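Periplasmic protein TorT (Vibrio parahaemolyticus, PDB 3O1I) probably binds trimethylamine N-oxide in the periplasm and passes the signal to the membrane sensor kinase TorS. Local coordinates at residues W20-Y25 against L228-Y233; V113-M118 against R146-T151. One frame throughout, in Å; residues are numbered along the deposited sequence.

Interaction 1. Residues W20-Y25 against L228-Y233; sequences WLSVNY and LSHGVY
Ser22 and His230 carry this small, buried contact. The imidazole NE2 of His230 donates a weak hydrogen bond to Ser22 OG over 3.3 Å, with an N-H...O angle of 156°. The hydroxyl lies at the edge of the ring, near its plane. Both side chains point toward each other's segment. His230 CG is anti to its own carbonyl carbon (chi1 -61°), which places CG beside the backbone N and lets the ring extend toward helix 18-32. The backbones stay apart, with 8.9 Å between the nearest CA atoms, those of Ser22 and Ser229. The strongest partner of Ser22 OG is the backbone N of Ser295, and the oxygen also lies in weak hydrogen-bonding reach of two carbonyls, Ser18 O and Ser293 O. The histidine bond is therefore one of several at a buried oxygen.

Ser229 sets the start of the second helix. As its N-cap, it accepts from Val232 N at Ser229 OG over 3.3 Å, in a nearly straight bond. Tyr233 N bonds to Ser229 O over 2.8 Å and begins the regular helical pattern. The backbone N of His230 is taken by Ser18 OG, a second link to the first turn of helix 18-32. Leu21 and His230 also pack on side chains of a chain of another protein.

Helix 18-32 follows strand 7-12 in one lobe of the periplasmic binding protein fold. Helix 230-236 follows strand 222-225, an outermost strand of the sheet in the other lobe. The contact bridges the lobes, with helix 249-263 packed against Ser22.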
loop_
_atom_site.group_PDB
_atom_site.type_symbol
_atom_site.label_atom_id
_atom_site.label_comp_id
_atom_site.label_asym_id
_atom_site.label_seq_id
_atom_site.Cartn_x
_atom_site.Cartn_y
_atom_site.Cartn_z
ATOM N N TRP D 20 -4.619 17.682 19.438
ATOM C CA TRP D 20 -3.281 17.557 19.997
ATOM C C TRP D 20 -2.279 18.398 19.245
ATOM O O TRP D 20 -1.241 18.753 19.794
ATOM C CB TRP D 20 -2.814 16.108 20.016
ATOM C CG TRP D 20 -3.488 15.289 21.068
ATOM C CD1 TRP D 20 -4.618 14.538 20.924
ATOM C CD2 TRP D 20 -3.060 15.116 22.423
ATOM N NE1 TRP D 20 -4.922 13.896 22.107
ATOM C CE2 TRP D 20 -3.981 14.234 23.045
ATOM C CE3 TRP D 20 -1.983 15.614 23.175
ATOM C CZ2 TRP D 20 -3.861 13.837 24.384
ATOM C CZ3 TRP D 20 -1.861 15.218 24.509
ATOM C CH2 TRP D 20 -2.801 14.333 25.098
ATOM N N LEU D 21 -2.568 18.716 17.990
ATOM C CA LEU D 21 -1.643 19.560 17.243
ATOM C C LEU D 21 -1.650 20.899 17.960
ATOM O O LEU D 21 -0.711 21.685 17.837
ATOM C CB LEU D 21 -2.096 19.742 15.794
ATOM C CG LEU D 21 -1.551 20.996 15.096
ATOM C CD1 LEU D 21 -0.024 20.994 15.067
ATOM C CD2 LEU D 21 -2.111 21.066 13.693
ATOM N N SER D 22 -2.729 21.142 18.707
ATOM C CA SER D 22 -2.884 22.372 19.479
ATOM C C SER D 22 -2.310 22.162 20.877
ATOM O O SER D 22 -1.453 22.934 21.304
ATOM C CB SER D 22 -4.360 22.803 19.533
ATOM O OG SER D 22 -4.704 23.513 18.346
ATOM N N VAL D 23 -2.764 21.124 21.584
ATOM C CA VAL D 23 -2.211 20.812 22.911
ATOM C C VAL D 23 -0.680 20.914 22.807
ATOM O O VAL D 23 0.017 21.137 23.795
ATOM C CB VAL D 23 -2.553 19.357 23.356
ATOM C CG1 VAL D 23 -1.782 18.983 24.618
ATOM C CG2 VAL D 23 -4.037 19.217 23.594
ATOM N N ASN D 24 -0.171 20.737 21.592
ATOM C CA ASN D 24 1.254 20.803 21.334
ATOM C C ASN D 24 1.729 22.230 21.481
ATOM O O ASN D 24 2.596 22.505 22.296
ATOM C CB ASN D 24 1.567 20.281 19.928
ATOM C CG ASN D 24 3.054 20.271 19.629
ATOM O OD1 ASN D 24 3.546 21.065 18.821
ATOM N ND2 ASN D 24 3.786 19.378 20.294
ATOM N N TYR D 25 1.156 23.130 20.687
ATOM C CA TYR D 25 1.504 24.556 20.717
ATOM C C TYR D 25 1.519 25.043 22.162
ATOM O O TYR D 25 2.281 25.943 22.534
ATOM C CB TYR D 25 0.455 25.349 19.929
ATOM C CG TYR D 25 0.850 26.765 19.575
ATOM C CD1 TYR D 25 1.919 27.007 18.722
ATOM C CD2 TYR D 25 0.137 27.867 20.074
ATOM C CE1 TYR D 25 2.278 28.307 18.360
ATOM C CE2 TYR D 25 0.490 29.179 19.720
ATOM C CZ TYR D 25 1.564 29.387 18.860
ATOM O OH TYR D 25 1.947 30.659 18.481
ATOM N N LEU D 228 -13.994 21.447 19.871
ATOM C CA LEU D 228 -13.522 22.253 18.749
ATOM C C LEU D 228 -12.294 21.727 18.035
ATOM O O LEU D 228 -11.497 20.987 18.609
ATOM C CB LEU D 228 -13.232 23.685 19.222
ATOM C CG LEU D 228 -12.730 24.637 18.130
ATOM C CD1 LEU D 228 -13.897 25.092 17.272
ATOM C CD2 LEU D 228 -12.048 25.817 18.749
ATOM N N SER D 229 -12.145 22.138 16.779
ATOM C CA SER D 229 -11.016 21.748 15.941
ATOM C C SER D 229 -10.879 22.793 14.847
ATOM O O SER D 229 -11.814 23.528 14.579
ATOM C CB SER D 229 -11.257 20.363 15.324
ATOM O OG SER D 229 -12.388 20.332 14.468
ATOM N N HIS D 230 -9.721 22.872 14.213
ATOM C CA HIS D 230 -9.525 23.869 13.169
ATOM C C HIS D 230 -10.577 23.790 12.076
ATOM O O HIS D 230 -10.776 24.743 11.326
ATOM C CB HIS D 230 -8.141 23.723 12.535
ATOM C CG HIS D 230 -7.010 23.905 13.498
ATOM N ND1 HIS D 230 -5.988 24.807 13.283
ATOM C CD2 HIS D 230 -6.726 23.287 14.669
ATOM C CE1 HIS D 230 -5.124 24.737 14.281
ATOM N NE2 HIS D 230 -5.546 23.822 15.134
ATOM N N GLY D 231 -11.251 22.652 11.977
ATOM C CA GLY D 231 -12.259 22.503 10.946
ATOM C C GLY D 231 -13.596 22.994 11.435
ATOM O O GLY D 231 -14.284 23.742 10.736
ATOM N N VAL D 232 -13.963 22.561 12.638
ATOM C CA VAL D 232 -15.222 22.975 13.254
ATOM C C VAL D 232 -15.200 24.491 13.478
ATOM O O VAL D 232 -16.240 25.137 13.472
ATOM C CB VAL D 232 -15.463 22.242 14.590
ATOM C CG1 VAL D 232 -16.693 22.797 15.288
ATOM C CG2 VAL D 232 -15.646 20.753 14.323
ATOM N N TYR D 233 -14.007 25.050 13.662
ATOM C CA TYR D 233 -13.857 26.489 13.846
ATOM C C TYR D 233 -14.199 27.190 12.536
ATOM O O TYR D 233 -15.097 28.028 12.509
ATOM C CB TYR D 233 -12.430 26.852 14.259
ATOM C CG TYR D 233 -12.157 28.341 14.231
ATOM C CD1 TYR D 233 -12.692 29.202 15.205
ATOM C CD2 TYR D 233 -11.379 28.900 13.214
ATOM C CE1 TYR D 233 -12.453 30.585 15.159
ATOM C CE2 TYR D 233 -11.136 30.267 13.157
ATOM C CZ TYR D 233 -11.670 31.105 14.127
ATOM O OH TYR D 233 -11.396 32.453 14.039
#

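Interaction 2. Residues V113-M118 against R146-T151; sequences VDWYWM and RTRGGT
The indole of Trp115 and the guanidinium of Arg148 meet obliquely, their planes 57° apart. Arg148 NH2 comes closest, 3.9 Å from Trp115 CZ2 on the six-membered ring. Neither group lies flat on the other. Arg148 CZ is 5.1 Å from the centroid of that ring and 26° off its normal, too distant for more than a slight cation-pi attraction. Arg148 starts out with CG anti to the backbone N (chi1 -173°), and the chain then bends at chi2. Its CB does not point at the tryptophan, but the bend brings the guanidinium nearer. The CB of Trp115 points toward the loop. On the side of the indole plane away from Arg148, Met118 CG covers the ring toward its margin, 3.5 Å from the plane.

Gly149 brings the loop close at the base of the tryptophan. Gly149 CA is 6.6 Å from Trp115 CA, the nearest such pair. Trp115 CB is 4.5 Å from Gly149 O, a loose approach. No hydrogen bond crosses the contact.

Asp114 steadies the turn that holds Trp115. Its OD1 accepts from Tyr116 N over 3.0 Å, a capping bond that meets the carboxylate from above its plane.

The contact lies near the surface, where the crossover from the first lobe of the periplasmic binding protein fold meets a second-lobe loop. Residues 113-118 lead from strand 107-110 into helix 116-127. Residues 146-151 lie in the loop after strand 137-142. Trp115 also touches Val154 of helix 152-163 and Asp247 in the loop after strand 244-246, while Tyr116 packs on Thr156 and Glu160 of helix 152-163.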
loop_
_atom_site.group_PDB
_atom_site.type_symbol
_atom_site.label_atom_id
_atom_site.label_comp_id
_atom_site.label_asym_id
_atom_site.label_seq_id
_atom_site.Cartn_x
_atom_site.Cartn_y
_atom_site.Cartn_z
ATOM N N VAL D 113 -9.962 18.606 31.533
ATOM C CA VAL D 113 -11.319 19.127 31.548
ATOM C C VAL D 113 -12.386 18.035 31.539
ATOM O O VAL D 113 -12.428 17.220 30.628
ATOM C CB VAL D 113 -11.541 20.024 30.326
ATOM C CG1 VAL D 113 -12.979 20.488 30.269
ATOM C CG2 VAL D 113 -10.578 21.200 30.376
ATOM N N ASP D 114 -13.242 18.023 32.556
ATOM C CA ASP D 114 -14.332 17.053 32.639
ATOM C C ASP D 114 -15.208 17.284 31.409
ATOM O O ASP D 114 -15.813 18.347 31.256
ATOM C CB ASP D 114 -15.153 17.287 33.916
ATOM C CG ASP D 114 -16.336 16.333 34.044
ATOM O OD1 ASP D 114 -16.514 15.463 33.162
ATOM O OD2 ASP D 114 -17.094 16.452 35.034
ATOM N N TRP D 115 -15.277 16.293 30.528
ATOM C CA TRP D 115 -16.057 16.442 29.309
ATOM C C TRP D 115 -17.562 16.524 29.502
ATOM O O TRP D 115 -18.281 16.947 28.593
ATOM C CB TRP D 115 -15.677 15.338 28.323
ATOM C CG TRP D 115 -14.331 15.612 27.759
ATOM C CD1 TRP D 115 -13.144 15.529 28.419
ATOM C CD2 TRP D 115 -14.040 16.191 26.485
ATOM N NE1 TRP D 115 -12.133 16.034 27.647
ATOM C CE2 TRP D 115 -12.655 16.449 26.452
ATOM C CE3 TRP D 115 -14.817 16.527 25.373
ATOM C CZ2 TRP D 115 -12.025 17.026 25.348
ATOM C CZ3 TRP D 115 -14.195 17.101 24.276
ATOM C CH2 TRP D 115 -12.809 17.347 24.272
ATOM N N TYR D 116 -18.028 16.136 30.688
ATOM C CA TYR D 116 -19.449 16.192 31.031
ATOM C C TYR D 116 -19.980 17.576 30.686
ATOM O O TYR D 116 -21.073 17.718 30.143
ATOM C CB TYR D 116 -19.628 15.955 32.531
ATOM C CG TYR D 116 -21.043 16.118 33.042
ATOM C CD1 TYR D 116 -21.881 15.016 33.184
ATOM C CD2 TYR D 116 -21.541 17.380 33.403
ATOM C CE1 TYR D 116 -23.174 15.156 33.674
ATOM C CE2 TYR D 116 -22.837 17.531 33.890
ATOM C CZ TYR D 116 -23.642 16.411 34.023
ATOM O OH TYR D 116 -24.915 16.524 34.517
ATOM N N TRP D 117 -19.186 18.591 31.008
ATOM C CA TRP D 117 -19.557 19.978 30.762
ATOM C C TRP D 117 -19.329 20.419 29.320
ATOM O O TRP D 117 -19.489 21.593 28.989
ATOM C CB TRP D 117 -18.812 20.906 31.743
ATOM C CG TRP D 117 -19.148 20.591 33.174
ATOM C CD1 TRP D 117 -18.457 19.768 34.022
ATOM C CD2 TRP D 117 -20.343 20.963 33.865
ATOM N NE1 TRP D 117 -19.155 19.595 35.194
ATOM C CE2 TRP D 117 -20.318 20.316 35.124
ATOM C CE3 TRP D 117 -21.438 21.771 33.541
ATOM C CZ2 TRP D 117 -21.347 20.455 36.056
ATOM C CZ3 TRP D 117 -22.460 21.909 34.464
ATOM C CH2 TRP D 117 -22.408 21.253 35.710
ATOM N N MET D 118 -18.938 19.480 28.468
ATOM C CA MET D 118 -18.743 19.781 27.055
ATOM C C MET D 118 -20.051 19.335 26.387
ATOM O O MET D 118 -20.602 20.018 25.521
ATOM C CB MET D 118 -17.556 18.996 26.507
ATOM C CG MET D 118 -16.217 19.406 27.083
ATOM S SD MET D 118 -15.572 20.913 26.334
ATOM C CE MET D 118 -15.421 20.438 24.611
ATOM N N ARG D 146 -16.768 3.956 21.569
ATOM C CA ARG D 146 -17.485 3.454 22.738
ATOM C C ARG D 146 -16.629 3.441 24.000
ATOM O O ARG D 146 -16.756 2.547 24.837
ATOM C CB ARG D 146 -18.019 2.046 22.475
ATOM C CG ARG D 146 -19.356 1.993 21.745
ATOM C CD ARG D 146 -20.512 2.457 22.640
ATOM N NE ARG D 146 -20.613 1.675 23.875
ATOM C CZ ARG D 146 -21.596 1.791 24.766
ATOM N NH1 ARG D 146 -22.583 2.659 24.572
ATOM N NH2 ARG D 146 -21.591 1.042 25.862
ATOM N N THR D 147 -15.748 4.435 24.134
ATOM C CA THR D 147 -14.883 4.542 25.320
ATOM C C THR D 147 -14.374 5.959 25.655
ATOM O O THR D 147 -15.101 6.710 26.311
ATOM C CB THR D 147 -13.668 3.590 25.202
ATOM O OG1 THR D 147 -14.112 2.248 24.947
ATOM C CG2 THR D 147 -12.859 3.576 26.504
ATOM N N ARG D 148 -13.163 6.335 25.224
ATOM C CA ARG D 148 -12.556 7.640 25.530
ATOM C C ARG D 148 -13.468 8.874 25.549
ATOM O O ARG D 148 -13.692 9.491 24.507
ATOM C CB ARG D 148 -11.385 7.912 24.569
ATOM C CG ARG D 148 -10.545 9.162 24.881
ATOM C CD ARG D 148 -11.052 10.436 24.174
ATOM N NE ARG D 148 -10.393 11.662 24.636
ATOM C CZ ARG D 148 -10.498 12.848 24.033
ATOM N NH1 ARG D 148 -11.233 12.983 22.936
ATOM N NH2 ARG D 148 -9.866 13.904 24.527
ATOM N N GLY D 149 -13.980 9.189 26.733
ATOM C CA GLY D 149 -14.866 10.351 26.924
ATOM C C GLY D 149 -15.706 10.747 25.719
ATOM O O GLY D 149 -15.979 11.924 25.473
ATOM N N GLY D 150 -16.139 9.724 24.996
ATOM C CA GLY D 150 -16.922 9.951 23.805
ATOM C C GLY D 150 -18.313 9.398 23.964
ATOM O O GLY D 150 -19.151 9.550 23.074
ATOM N N THR D 151 -18.545 8.747 25.102
ATOM C CA THR D 151 -19.849 8.180 25.411
ATOM C C THR D 151 -20.360 8.724 26.753
ATOM O O THR D 151 -20.385 9.938 26.970
ATOM C CB THR D 151 -19.815 6.617 25.460
ATOM O OG1 THR D 151 -19.194 6.112 24.271
ATOM C CG2 THR D 151 -21.243 6.040 25.538
#

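In the fold
From the N terminus, the chain first passes residues 20-25 on helix 18-32. It completes the five-stranded parallel sheet of the first lobe at strand 107-110, then crosses over. Residues 113-118 lie on that first crossover, and interaction 2 closes a short loop from them to residues 146-151, around helix 116-127 and strand 137-142. The chain goes on through the four-stranded sheet to residues 228-233, where interaction 1 closes a loop of about 200 residues. Interaction 2 is nested inside it. Their centres are about 17 Å apart, and they do not touch. Interaction 1 ties lobe to lobe; interaction 2 joins the crossover to a second-lobe loop.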